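Local coordinates for protein TrwG component of type IV secretion system (Bartonella birtlesii, PDB 4JF8) that probably serves as a VirB8-like inner-membrane component of a Bartonella type IV secretion system, this chain being the NTF2-like domain of the protein, at residues A[47-52]-A[162-167]; A[56-61]-A[103-108]; A[95-100]-A[124-129]; A[118-123]-A[141-146]. All blocks are in the same frame, centred on the assembly; numbering follows the deposited sequence. Where two conformers were deposited one is given.

Interaction 1: residues A[47-52]-A[162-167]; sequences YWLNQY and LGFQVT. With EDO (1,2-ethanediol), chain D.
W48 on helix 42-57 and F164 at the start of strand 164-173 meet where the long helix of this NTF2-like, VirB8-family fold lies across the concave sheet. The helix and strand segments run at 60° to each other with their axes 9.9 Å apart, and aromatic rings fill the gap. W48 is the side chain to follow. Its CB sits almost straight above the middle of the F164 ring, 3.4 Å from the centroid, a CH-pi contact. At CG the side chain starts to slide past F164: the five-membered ring and the phenyl are tilted by 24° and barely overlap, and F164 CB comes over the rim of the indole. On the other face of the indole lies Y47 CD2. Farther out, NE1 donates to O2 of an ethanediol at 2.9 Å, with L162 CD1 beside it. The same ethanediol also bonds to W48 NE1 of the second subunit, whose Y47 ring meets this indole, so the tip of W48 belongs to the dimer interface. L49 CD2 and Y52 CB reach the edge of the F164 ring. One turn along the helix from W48, Y52 has its CG anti to the backbone N (chi1 -167°), which turns its ring toward V166 while OH bonds to S75 and R56. V166 CG2 stands over the centre of that ring, 3.5 Å from the centroid.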
loop_
_atom_site.group_PDB
_atom_site.type_symbol
_atom_site.label_atom_id
_atom_site.label_comp_id
_atom_site.label_asym_id
_atom_site.label_seq_id
_atom_site.Cartn_x
_atom_site.Cartn_y
_atom_site.Cartn_z
ATOM N N TYR A 47 -10.683 5.506 -0.765
ATOM C CA TYR A 47 -9.494 4.648 -0.831
ATOM C C TYR A 47 -8.233 5.504 -0.920
ATOM O O TYR A 47 -7.281 5.305 -0.138
ATOM C CB TYR A 47 -9.581 3.702 -2.025
ATOM C CG TYR A 47 -8.321 2.905 -2.250
ATOM C CD1 TYR A 47 -8.065 1.768 -1.509
ATOM C CD2 TYR A 47 -7.343 3.327 -3.158
ATOM C CE1 TYR A 47 -6.901 1.033 -1.690
ATOM C CE2 TYR A 47 -6.171 2.605 -3.344
ATOM C CZ TYR A 47 -5.955 1.468 -2.591
ATOM O OH TYR A 47 -4.795 0.737 -2.745
ATOM N N TRP A 48 -8.201 6.442 -1.857
ATOM C CA TRP A 48 -7.014 7.277 -2.052
ATOM C C TRP A 48 -6.754 8.244 -0.901
ATOM O O TRP A 48 -5.608 8.415 -0.476
ATOM C CB TRP A 48 -7.044 7.998 -3.409
ATOM C CG TRP A 48 -6.853 7.008 -4.509
ATOM C CD1 TRP A 48 -7.803 6.558 -5.384
ATOM C CD2 TRP A 48 -5.656 6.284 -4.804
ATOM N NE1 TRP A 48 -7.264 5.597 -6.199
ATOM C CE2 TRP A 48 -5.949 5.399 -5.861
ATOM C CE3 TRP A 48 -4.369 6.274 -4.253
ATOM C CZ2 TRP A 48 -4.982 4.522 -6.379
ATOM C CZ3 TRP A 48 -3.429 5.423 -4.788
ATOM C CH2 TRP A 48 -3.740 4.563 -5.830
ATOM N N LEU A 49 -7.816 8.846 -0.373
ATOM C CA LEU A 49 -7.681 9.742 0.767
ATOM C C LEU A 49 -7.160 9.012 1.990
ATOM O O LEU A 49 -6.327 9.544 2.724
ATOM C CB LEU A 49 -9.025 10.403 1.074
ATOM C CG LEU A 49 -9.475 11.406 -0.008
ATOM C CD1 LEU A 49 -10.981 11.660 0.086
ATOM C CD2 LEU A 49 -8.684 12.712 0.024
ATOM N N ASN A 50 -7.685 7.820 2.225
ATOM C CA ASN A 50 -7.215 6.992 3.326
ATOM C C ASN A 50 -5.734 6.644 3.156
ATOM O O ASN A 50 -4.933 6.759 4.097
ATOM C CB ASN A 50 -8.076 5.725 3.399
ATOM C CG ASN A 50 -7.750 4.856 4.579
ATOM O OD1 ASN A 50 -7.888 5.291 5.726
ATOM N ND2 ASN A 50 -7.373 3.601 4.324
ATOM N N GLN A 51 -5.369 6.193 1.959
ATOM C CA GLN A 51 -3.977 5.848 1.708
ATOM C C GLN A 51 -3.103 7.069 1.966
ATOM O O GLN A 51 -2.022 6.969 2.561
ATOM C CB GLN A 51 -3.808 5.407 0.261
ATOM C CG GLN A 51 -2.383 4.984 -0.045
ATOM C CD GLN A 51 -2.186 4.389 -1.433
ATOM O OE1 GLN A 51 -1.394 4.883 -2.233
ATOM N NE2 GLN A 51 -2.917 3.341 -1.724
ATOM N N TYR A 52 -3.552 8.249 1.540
ATOM C CA TYR A 52 -2.765 9.449 1.719
ATOM C C TYR A 52 -2.538 9.791 3.188
ATOM O O TYR A 52 -1.398 10.002 3.609
ATOM C CB TYR A 52 -3.409 10.640 0.990
ATOM C CG TYR A 52 -2.465 11.822 0.895
ATOM C CD1 TYR A 52 -1.468 11.833 -0.079
ATOM C CD2 TYR A 52 -2.502 12.880 1.813
ATOM C CE1 TYR A 52 -0.559 12.873 -0.175
ATOM C CE2 TYR A 52 -1.599 13.923 1.720
ATOM C CZ TYR A 52 -0.619 13.904 0.742
ATOM O OH TYR A 52 0.258 14.984 0.652
ATOM N N LEU A 162 -4.680 6.372 -11.631
ATOM C CA LEU A 162 -5.613 7.416 -12.012
ATOM C C LEU A 162 -5.025 8.800 -11.935
ATOM O O LEU A 162 -5.705 9.780 -12.260
ATOM C CB LEU A 162 -6.855 7.333 -11.135
ATOM C CG LEU A 162 -7.552 5.977 -11.041
ATOM C CD1 LEU A 162 -8.741 6.089 -10.109
ATOM C CD2 LEU A 162 -7.969 5.477 -12.402
ATOM N N GLY A 163 -3.792 8.916 -11.468
ATOM C CA GLY A 163 -3.202 10.227 -11.255
ATOM C C GLY A 163 -3.846 10.982 -10.122
ATOM O O GLY A 163 -4.031 12.197 -10.211
ATOM N N PHE A 164 -4.194 10.283 -9.047
ATOM C CA PHE A 164 -4.630 10.968 -7.840
ATOM C C PHE A 164 -3.542 11.919 -7.368
ATOM O O PHE A 164 -2.388 11.543 -7.272
ATOM C CB PHE A 164 -4.925 9.937 -6.744
ATOM C CG PHE A 164 -5.319 10.541 -5.412
ATOM C CD1 PHE A 164 -6.608 11.010 -5.194
ATOM C CD2 PHE A 164 -4.415 10.605 -4.371
ATOM C CE1 PHE A 164 -6.985 11.542 -3.967
ATOM C CE2 PHE A 164 -4.793 11.137 -3.163
ATOM C CZ PHE A 164 -6.074 11.588 -2.963
ATOM N N GLN A 165 -3.933 13.151 -7.070
ATOM C CA GLN A 165 -3.019 14.186 -6.607
ATOM C C GLN A 165 -3.682 15.013 -5.531
ATOM O O GLN A 165 -4.771 15.578 -5.747
ATOM C CB GLN A 165 -2.578 15.114 -7.738
ATOM C CG GLN A 165 -1.725 14.460 -8.799
ATOM C CD GLN A 165 -0.320 14.186 -8.322
ATOM O OE1 GLN A 165 -0.031 13.163 -7.650
ATOM N NE2 GLN A 165 0.562 15.083 -8.642
ATOM N N VAL A 166 -3.025 15.082 -4.378
ATOM C CA VAL A 166 -3.421 16.007 -3.323
ATOM C C VAL A 166 -2.871 17.372 -3.708
ATOM O O VAL A 166 -1.647 17.543 -3.883
ATOM C CB VAL A 166 -2.925 15.536 -1.963
ATOM C CG1 VAL A 166 -3.083 16.627 -0.902
ATOM C CG2 VAL A 166 -3.646 14.267 -1.556
ATOM N N THR A 167 -3.785 18.346 -3.827
ATOM C CA THR A 167 -3.450 19.702 -4.267
ATOM C C THR A 167 -3.331 20.673 -3.104
ATOM O O THR A 167 -2.744 21.744 -3.252
ATOM C CB THR A 167 -4.513 20.233 -5.242
ATOM O OG1 THR A 167 -5.783 20.227 -4.571
ATOM C CG2 THR A 167 -4.556 19.367 -6.500
HETATM C C1 EDO D . -7.276 1.634 -7.742
HETATM O O1 EDO D . -8.074 0.994 -8.744
HETATM C C2 EDO D . -8.214 2.352 -6.791
HETATM O O2 EDO D . -8.748 3.475 -7.506
#

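Interaction 2: residues A[56-61]-A[103-108]; sequences RETYDY and ITVKVR. With EDO (1,2-ethanediol), chain C.
Y59 and I103 are held by two backbone hydrogen bonds, an isolated antiparallel bridge between the chain leaving helix 42-57 and strand 101-112. Y59 N donates to I103 O at 3.0 Å, and I103 N returns a bond to Y59 O at 2.8 Å. Both donors lie in the carbonyl plane on a lone pair. The CB atoms of the pair touch at 3.8 Å, and I103 CD1 also lies against Y59 CB. Beside the bridge, V105 CG2 packs under the end of the helix: it is 3.5 Å from T58 N and close to E57 CB and T58 OG1. With chi1 -66°, T58 OG1 stands beside its own backbone N, where it bonds to L54 O. The same hydroxyl accepts from a water at 2.7 Å, and the water in turn accepts a hydrogen bond from V105 N, at 2.9 Å. The water thus joins T58 to V105 beside the direct Y59-I103 bonds.

Farther out, the Y59 ring leads off toward helix 93-97, with L97 and R93 against it and its OH bonded to S98 O. E57 OE2 bonds to Y169 OH, and D60 makes a salt bridge with R102. The whole is a helix exit pinned to an outermost sheet strand, joining helix to sheet in the NTF2-like fold of the VirB8 family.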
loop_
_atom_site.group_PDB
_atom_site.type_symbol
_atom_site.label_atom_id
_atom_site.label_comp_id
_atom_site.label_asym_id
_atom_site.label_seq_id
_atom_site.Cartn_x
_atom_site.Cartn_y
_atom_site.Cartn_z
ATOM N N ARG A 56 1.068 9.593 5.051
ATOM C CA ARG A 56 1.682 10.882 5.375
ATOM C C ARG A 56 1.852 11.077 6.875
ATOM O O ARG A 56 2.867 11.612 7.324
ATOM C CB ARG A 56 0.864 12.031 4.778
ATOM C CG ARG A 56 1.463 13.387 5.115
ATOM C CD ARG A 56 0.979 14.501 4.249
ATOM N NE ARG A 56 1.447 15.807 4.714
ATOM C CZ ARG A 56 1.482 16.914 3.985
ATOM N NH1 ARG A 56 1.159 16.907 2.693
ATOM N NH2 ARG A 56 1.882 18.053 4.543
ATOM N N GLU A 57 0.855 10.655 7.641
ATOM C CA GLU A 57 0.839 10.944 9.073
ATOM C C GLU A 57 1.508 9.856 9.915
ATOM O O GLU A 57 1.948 10.110 11.027
ATOM C CB GLU A 57 -0.603 11.178 9.563
ATOM C CG GLU A 57 -1.308 12.371 8.930
ATOM C CD GLU A 57 -0.637 13.700 9.218
ATOM O OE1 GLU A 57 0.019 13.850 10.277
ATOM O OE2 GLU A 57 -0.774 14.606 8.375
ATOM N N THR A 58 1.577 8.636 9.411
ATOM C CA THR A 58 2.266 7.562 10.133
ATOM C C THR A 58 3.742 7.832 10.219
ATOM O O THR A 58 4.341 8.250 9.218
ATOM C CB THR A 58 2.065 6.207 9.423
ATOM O OG1 THR A 58 0.686 5.830 9.494
ATOM C CG2 THR A 58 2.930 5.115 10.037
ATOM N N TYR A 59 4.330 7.631 11.395
ATOM C CA TYR A 59 5.786 7.589 11.497
ATOM C C TYR A 59 6.168 6.223 12.000
ATOM O O TYR A 59 5.843 5.856 13.127
ATOM C CB TYR A 59 6.383 8.684 12.423
ATOM C CG TYR A 59 7.878 8.591 12.367
ATOM C CD1 TYR A 59 8.591 9.212 11.368
ATOM C CD2 TYR A 59 8.579 7.810 13.288
ATOM C CE1 TYR A 59 9.955 9.085 11.275
ATOM C CE2 TYR A 59 9.952 7.665 13.199
ATOM C CZ TYR A 59 10.634 8.317 12.196
ATOM O OH TYR A 59 12.006 8.182 12.062
ATOM N N ASP A 60 6.882 5.463 11.179
ATOM C CA ASP A 60 7.300 4.123 11.580
ATOM C C ASP A 60 8.546 3.830 10.783
ATOM O O ASP A 60 8.476 3.684 9.571
ATOM C CB ASP A 60 6.182 3.115 11.302
ATOM C CG ASP A 60 6.499 1.710 11.779
ATOM O OD1 ASP A 60 7.660 1.396 12.061
ATOM O OD2 ASP A 60 5.513 0.931 11.829
ATOM N N TYR A 61 9.682 3.708 11.449
ATOM C CA TYR A 61 10.960 3.447 10.807
ATOM C C TYR A 61 10.897 2.214 9.911
ATOM O O TYR A 61 11.570 2.153 8.878
ATOM C CB TYR A 61 11.984 3.236 11.916
ATOM C CG TYR A 61 13.431 3.205 11.519
ATOM C CD1 TYR A 61 14.116 4.383 11.261
ATOM C CD2 TYR A 61 14.129 2.003 11.451
ATOM C CE1 TYR A 61 15.453 4.367 10.925
ATOM C CE2 TYR A 61 15.469 1.976 11.115
ATOM C CZ TYR A 61 16.124 3.160 10.852
ATOM O OH TYR A 61 17.457 3.154 10.508
ATOM N N ILE A 103 4.618 6.895 15.429
ATOM C CA ILE A 103 3.369 7.656 15.503
ATOM C C ILE A 103 2.352 6.818 14.757
ATOM O O ILE A 103 2.469 6.622 13.545
ATOM C CB ILE A 103 3.474 9.061 14.913
ATOM C CG1 ILE A 103 4.486 9.923 15.673
ATOM C CG2 ILE A 103 2.094 9.733 14.999
ATOM C CD1 ILE A 103 4.782 11.248 15.019
ATOM N N THR A 104 1.395 6.304 15.499
ATOM C CA THR A 104 0.375 5.418 14.956
ATOM C C THR A 104 -0.900 6.191 14.685
ATOM O O THR A 104 -1.314 7.027 15.489
ATOM C CB THR A 104 0.187 4.227 15.888
ATOM O OG1 THR A 104 1.488 3.639 16.101
ATOM C CG2 THR A 104 -0.702 3.197 15.260
ATOM N N VAL A 105 -1.496 5.913 13.530
ATOM C CA VAL A 105 -2.621 6.686 12.999
ATOM C C VAL A 105 -3.837 5.786 12.902
ATOM O O VAL A 105 -3.747 4.669 12.368
ATOM C CB VAL A 105 -2.282 7.214 11.596
ATOM C CG1 VAL A 105 -3.481 7.934 10.982
ATOM C CG2 VAL A 105 -1.067 8.121 11.644
ATOM N N LYS A 106 -4.980 6.288 13.357
ATOM C CA LYS A 106 -6.287 5.626 13.193
ATOM C C LYS A 106 -7.239 6.603 12.519
ATOM O O LYS A 106 -7.578 7.654 13.078
ATOM C CB LYS A 106 -6.887 5.228 14.541
ATOM N N VAL A 107 -7.645 6.276 11.303
ATOM C CA VAL A 107 -8.639 7.077 10.573
ATOM C C VAL A 107 -10.021 6.693 11.073
ATOM O O VAL A 107 -10.379 5.525 11.083
ATOM C CB VAL A 107 -8.514 6.882 9.052
ATOM C CG1 VAL A 107 -9.665 7.576 8.339
ATOM C CG2 VAL A 107 -7.182 7.411 8.533
ATOM N N ARG A 108 -10.796 7.695 11.480
ATOM C CA ARG A 108 -12.147 7.474 12.027
ATOM C C ARG A 108 -13.242 7.717 11.011
ATOM O O ARG A 108 -14.255 7.039 11.039
ATOM C CB ARG A 108 -12.381 8.331 13.270
ATOM C CG ARG A 108 -11.374 8.149 14.394
ATOM C CD ARG A 108 -11.524 9.233 15.476
ATOM N NE ARG A 108 -10.749 10.445 15.176
ATOM C CZ ARG A 108 -10.981 11.666 15.679
ATOM N NH1 ARG A 108 -11.998 11.866 16.512
ATOM N NH2 ARG A 108 -10.210 12.713 15.323
HETATM C C1 EDO C . 5.753 9.461 7.211
HETATM O O1 EDO C . 5.430 10.779 7.686
HETATM C C2 EDO C . 6.355 9.530 5.835
HETATM O O2 EDO C . 5.326 9.885 4.959
HETATM O O HOH W 1 -0.211 4.282 11.501
#

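Interaction 3: residues A[95-100]-A[124-129]; sequences KVLSNK and TQQHDS
With chi1 at 59°, S129 OG sits between its own backbone N and carbonyl carbon and faces K100; K100 CG, beside the backbone N, and a second bend at chi2 bring K100 CD to within 3.6 Å of that oxygen. K100 ends a type II' beta turn, L97 to K100, which carries the chain from helix 93-97 into strand 101-112 beside the end of strand 117-128. S98, with positive phi, takes the second position of the turn, and K100 N closes it on L97 O. The link across is one nearly straight backbone bond, S129 N to K100 O at 2.8 Å and 173° at the hydrogen, although the donor stands well above the carbonyl plane. A water also donates to K100 O and lies 3.1 Å from S129 OG, while D128 CA adds a CA-H...O contact to the same carbonyl. Within the turn, K100, bent again at chi4, curls its NZ back to N99 OD1, 2.7 Å away. On the strand, Q126 is extended, crossing L97 with its NE2 4.0 Å from L97 CD2. That amide nitrogen is aimed by D128: NE2 donates within the amide plane, at 179°, to the syn lone pair of D128 OD1.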
loop_
_atom_site.group_PDB
_atom_site.type_symbol
_atom_site.label_atom_id
_atom_site.label_comp_id
_atom_site.label_asym_id
_atom_site.label_seq_id
_atom_site.Cartn_x
_atom_site.Cartn_y
_atom_site.Cartn_z
ATOM N N LYS A 95 15.228 12.348 11.817
ATOM C CA LYS A 95 16.435 12.569 12.617
ATOM C C LYS A 95 16.074 12.547 14.094
ATOM O O LYS A 95 16.800 11.982 14.933
ATOM C CB LYS A 95 17.057 13.929 12.267
ATOM N N VAL A 96 14.949 13.159 14.434
ATOM C CA VAL A 96 14.531 13.307 15.828
ATOM C C VAL A 96 13.970 12.001 16.416
ATOM O O VAL A 96 14.317 11.603 17.533
ATOM C CB VAL A 96 13.505 14.448 15.978
ATOM C CG1 VAL A 96 12.984 14.519 17.402
ATOM C CG2 VAL A 96 14.133 15.779 15.557
ATOM N N LEU A 97 13.093 11.329 15.681
ATOM C CA LEU A 97 12.481 10.101 16.169
ATOM C C LEU A 97 13.283 8.852 15.840
ATOM O O LEU A 97 13.160 7.874 16.563
ATOM C CB LEU A 97 11.055 9.955 15.636
ATOM C CG LEU A 97 10.100 11.102 15.991
ATOM C CD1 LEU A 97 8.709 10.794 15.444
ATOM C CD2 LEU A 97 10.068 11.352 17.498
ATOM N N SER A 98 14.068 8.869 14.764
ATOM C CA SER A 98 14.876 7.720 14.383
ATOM C C SER A 98 14.017 6.445 14.389
ATOM O O SER A 98 12.897 6.421 13.884
ATOM C CB SER A 98 16.083 7.632 15.335
ATOM O OG SER A 98 16.984 6.603 14.972
ATOM N N ASN A 99 14.534 5.377 14.975
ATOM C CA ASN A 99 13.741 4.174 15.159
ATOM C C ASN A 99 13.315 4.047 16.611
ATOM O O ASN A 99 12.994 2.945 17.068
ATOM C CB ASN A 99 14.516 2.932 14.726
ATOM C CG ASN A 99 15.730 2.661 15.586
ATOM O OD1 ASN A 99 16.233 3.537 16.276
ATOM N ND2 ASN A 99 16.219 1.423 15.525
ATOM N N LYS A 100 13.271 5.169 17.326
ATOM C CA LYS A 100 12.998 5.151 18.755
ATOM C C LYS A 100 11.587 5.583 19.109
ATOM O O LYS A 100 11.234 5.678 20.270
ATOM C CB LYS A 100 14.022 6.036 19.464
ATOM C CG LYS A 100 15.481 5.572 19.276
ATOM C CD LYS A 100 15.671 4.121 19.700
ATOM C CE LYS A 100 17.143 3.716 19.798
ATOM N NZ LYS A 100 17.795 3.493 18.480
ATOM N N THR A 124 -3.767 10.457 16.205
ATOM C CA THR A 124 -2.383 10.011 16.218
ATOM C C THR A 124 -1.991 9.771 17.666
ATOM O O THR A 124 -2.512 10.379 18.589
ATOM C CB THR A 124 -1.431 11.033 15.600
ATOM O OG1 THR A 124 -1.401 12.237 16.378
ATOM C CG2 THR A 124 -1.857 11.348 14.204
ATOM N N GLN A 125 -1.056 8.868 17.864
ATOM C CA GLN A 125 -0.534 8.612 19.198
ATOM C C GLN A 125 0.900 8.128 19.063
ATOM O O GLN A 125 1.211 7.196 18.307
ATOM C CB GLN A 125 -1.389 7.593 19.933
ATOM C CG GLN A 125 -0.997 7.471 21.398
ATOM C CD GLN A 125 -2.026 6.716 22.211
ATOM O OE1 GLN A 125 -2.642 5.774 21.711
ATOM N NE2 GLN A 125 -2.222 7.137 23.448
ATOM N N GLN A 126 1.781 8.764 19.811
ATOM C CA GLN A 126 3.198 8.423 19.758
ATOM C C GLN A 126 3.525 7.361 20.790
ATOM O O GLN A 126 3.135 7.467 21.962
ATOM C CB GLN A 126 4.050 9.660 19.988
ATOM C CG GLN A 126 5.551 9.401 19.865
ATOM C CD GLN A 126 6.361 10.660 19.806
ATOM O OE1 GLN A 126 5.979 11.616 19.138
ATOM N NE2 GLN A 126 7.498 10.665 20.477
ATOM N N HIS A 127 4.199 6.313 20.338
ATOM C CA HIS A 127 4.686 5.252 21.204
ATOM C C HIS A 127 6.187 5.259 21.119
ATOM O O HIS A 127 6.736 4.927 20.075
ATOM C CB HIS A 127 4.185 3.899 20.736
ATOM C CG HIS A 127 2.714 3.725 20.846
ATOM N ND1 HIS A 127 2.140 2.985 21.851
ATOM C CD2 HIS A 127 1.695 4.192 20.089
ATOM C CE1 HIS A 127 0.826 3.008 21.715
ATOM N NE2 HIS A 127 0.530 3.735 20.658
ATOM N N ASP A 128 6.864 5.619 22.202
ATOM C CA ASP A 128 8.317 5.561 22.216
ATOM C C ASP A 128 8.720 4.111 22.413
ATOM O O ASP A 128 8.024 3.336 23.075
ATOM C CB ASP A 128 8.887 6.399 23.354
ATOM C CG ASP A 128 8.692 7.905 23.147
ATOM O OD1 ASP A 128 8.299 8.330 22.063
ATOM O OD2 ASP A 128 8.927 8.665 24.110
ATOM N N SER A 129 9.870 3.766 21.860
ATOM C CA SER A 129 10.392 2.400 21.959
ATOM C C SER A 129 10.638 2.014 23.410
ATOM O O SER A 129 10.618 0.831 23.750
ATOM C CB SER A 129 11.690 2.246 21.144
ATOM O OG SER A 129 12.708 3.113 21.551
HETATM O O HOH W 2 12.405 5.870 22.848
#

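Interaction 4: residues A[118-123]-A[141-146]; sequences ATVRFT and ATIGYT
A118 and V120 pair with I143 and A141 through four backbone hydrogen bonds, A141 N to V120 O at 2.8 Å among them, the axes of the two strand segments 4.8 Å apart and 150° between their directions. This is the antiparallel beta hairpin of strands 117-128 and 137-147, the middle two strands of the four-stranded sheet. Between the two hydrogen-bonded pairs, T119 and T142 form a non-hydrogen-bonded pair, and T119 CA comes within 3.2 Å of A141 O in a CA-H...O contact. Their side chains lie on one face of the sheet. The face carrying A118, V120, A141 and I143 is covered by helix 42-57, with L49 on A118 and V53 on I143. Across the strands V120 CG2 meets I143 CD1 at 3.8 Å, and the small A141 CB lies 4.2 Å from V120 CB. Each end of the paired region carries an aromatic ring. Y145 brings CE2 to 4.0 Å from A118 CB, its OH held by D45. F122 has its CG between the backbone N and carbonyl carbon (chi1 67°), which swings the ring off to the side, toward A141 on the neighbouring strand. Its edge is turned to the peptide there, CE2 lying 3.7 Å from A141 N and 3.9 Å from A141 CB.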
loop_
_atom_site.group_PDB
_atom_site.type_symbol
_atom_site.label_atom_id
_atom_site.label_comp_id
_atom_site.label_asym_id
_atom_site.label_seq_id
_atom_site.Cartn_x
_atom_site.Cartn_y
_atom_site.Cartn_z
ATOM N N ALA A 118 -12.158 17.146 0.917
ATOM C CA ALA A 118 -12.562 16.146 1.887
ATOM C C ALA A 118 -12.037 16.540 3.240
ATOM O O ALA A 118 -11.012 17.222 3.353
ATOM C CB ALA A 118 -12.026 14.780 1.494
ATOM N N THR A 119 -12.736 16.112 4.274
ATOM C CA THR A 119 -12.176 16.130 5.604
ATOM C C THR A 119 -11.973 14.700 6.070
ATOM O O THR A 119 -12.742 13.801 5.730
ATOM C CB THR A 119 -13.047 16.880 6.615
ATOM O OG1 THR A 119 -14.336 16.310 6.602
ATOM C CG2 THR A 119 -13.160 18.318 6.273
ATOM N N VAL A 120 -10.906 14.493 6.817
ATOM C CA VAL A 120 -10.585 13.198 7.366
ATOM C C VAL A 120 -10.375 13.367 8.859
ATOM O O VAL A 120 -9.483 14.127 9.255
ATOM C CB VAL A 120 -9.318 12.587 6.728
ATOM C CG1 VAL A 120 -9.002 11.239 7.361
ATOM C CG2 VAL A 120 -9.480 12.468 5.211
ATOM N N ARG A 121 -11.171 12.675 9.673
ATOM C CA ARG A 121 -11.011 12.659 11.130
ATOM C C ARG A 121 -10.101 11.509 11.471
ATOM O O ARG A 121 -10.386 10.388 11.068
ATOM C CB ARG A 121 -12.361 12.454 11.814
ATOM C CG ARG A 121 -13.239 13.688 11.793
ATOM C CD ARG A 121 -14.639 13.425 12.318
ATOM N NE ARG A 121 -14.650 12.912 13.674
ATOM C CZ ARG A 121 -14.957 11.661 13.986
ATOM N NH1 ARG A 121 -15.287 10.804 13.033
ATOM N NH2 ARG A 121 -14.954 11.270 15.250
ATOM N N PHE A 122 -9.012 11.793 12.178
ATOM C CA PHE A 122 -8.049 10.760 12.560
ATOM C C PHE A 122 -7.392 11.073 13.865
ATOM O O PHE A 122 -7.348 12.220 14.317
ATOM C CB PHE A 122 -6.967 10.539 11.477
ATOM C CG PHE A 122 -6.021 11.705 11.280
ATOM C CD1 PHE A 122 -4.754 11.692 11.822
ATOM C CD2 PHE A 122 -6.404 12.823 10.549
ATOM C CE1 PHE A 122 -3.881 12.744 11.639
ATOM C CE2 PHE A 122 -5.527 13.875 10.348
ATOM C CZ PHE A 122 -4.265 13.836 10.898
ATOM N N THR A 123 -6.879 10.026 14.499
ATOM C CA THR A 123 -6.119 10.185 15.728
ATOM C C THR A 123 -4.669 9.802 15.493
ATOM O O THR A 123 -4.347 8.965 14.628
ATOM C CB THR A 123 -6.675 9.329 16.870
ATOM O OG1 THR A 123 -6.557 7.934 16.547
ATOM C CG2 THR A 123 -8.126 9.725 17.174
ATOM N N ALA A 141 -7.818 16.381 8.954
ATOM C CA ALA A 141 -7.148 16.822 7.731
ATOM C C ALA A 141 -8.173 17.422 6.794
ATOM O O ALA A 141 -9.240 16.836 6.587
ATOM C CB ALA A 141 -6.446 15.680 7.024
ATOM N N THR A 142 -7.844 18.578 6.235
ATOM C CA THR A 142 -8.681 19.218 5.211
ATOM C C THR A 142 -7.880 19.103 3.937
ATOM O O THR A 142 -6.740 19.582 3.866
ATOM C CB THR A 142 -8.990 20.690 5.568
ATOM O OG1 THR A 142 -9.670 20.732 6.826
ATOM C CG2 THR A 142 -9.834 21.328 4.498
ATOM N N ILE A 143 -8.448 18.421 2.955
ATOM C CA ILE A 143 -7.687 17.955 1.795
ATOM C C ILE A 143 -8.348 18.396 0.502
ATOM O O ILE A 143 -9.546 18.185 0.297
ATOM C CB ILE A 143 -7.590 16.423 1.791
ATOM C CG1 ILE A 143 -7.140 15.925 3.167
ATOM C CG2 ILE A 143 -6.626 15.956 0.704
ATOM C CD1 ILE A 143 -6.936 14.430 3.259
ATOM N N GLY A 144 -7.568 19.019 -0.375
ATOM C CA GLY A 144 -8.002 19.253 -1.742
ATOM C C GLY A 144 -7.325 18.218 -2.613
ATOM O O GLY A 144 -6.150 17.886 -2.404
ATOM N N TYR A 145 -8.052 17.693 -3.587
ATOM C CA TYR A 145 -7.523 16.615 -4.434
ATOM C C TYR A 145 -8.144 16.650 -5.806
ATOM O O TYR A 145 -9.190 17.267 -6.015
ATOM C CB TYR A 145 -7.698 15.243 -3.777
ATOM C CG TYR A 145 -9.129 14.782 -3.647
ATOM C CD1 TYR A 145 -9.711 13.959 -4.586
ATOM C CD2 TYR A 145 -9.907 15.177 -2.557
ATOM C CE1 TYR A 145 -11.027 13.521 -4.460
ATOM C CE2 TYR A 145 -11.218 14.758 -2.420
ATOM C CZ TYR A 145 -11.774 13.914 -3.364
ATOM O OH TYR A 145 -13.078 13.474 -3.225
ATOM N N THR A 146 -7.496 15.976 -6.741
ATOM C CA THR A 146 -7.949 15.877 -8.116
ATOM C C THR A 146 -7.342 14.604 -8.692
ATOM O O THR A 146 -6.495 13.961 -8.070
ATOM C CB THR A 146 -7.505 17.114 -8.934
ATOM O OG1 THR A 146 -8.209 17.133 -10.180
ATOM C CG2 THR A 146 -6.000 17.129 -9.163
#

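Interactions 1 and 4 are the buried pair, about 10 Å between centres: interaction 1 lays helix 42-57 on the sheet by ring and methyl contacts, while interaction 4 builds, by backbone bonding, the hairpin that the helix covers. They join directly, since T167 N and Q165 N probably bond to G144 O and T146 O. Interactions 2 and 3 lie at the surface, with two and one direct backbone bonds, and each adds a bridging water. The Y59 OH bond to S98 O connects them. Interaction 2 uses the far end of the helix of interaction 1, and interaction 3 the far end of the strand of interaction 4.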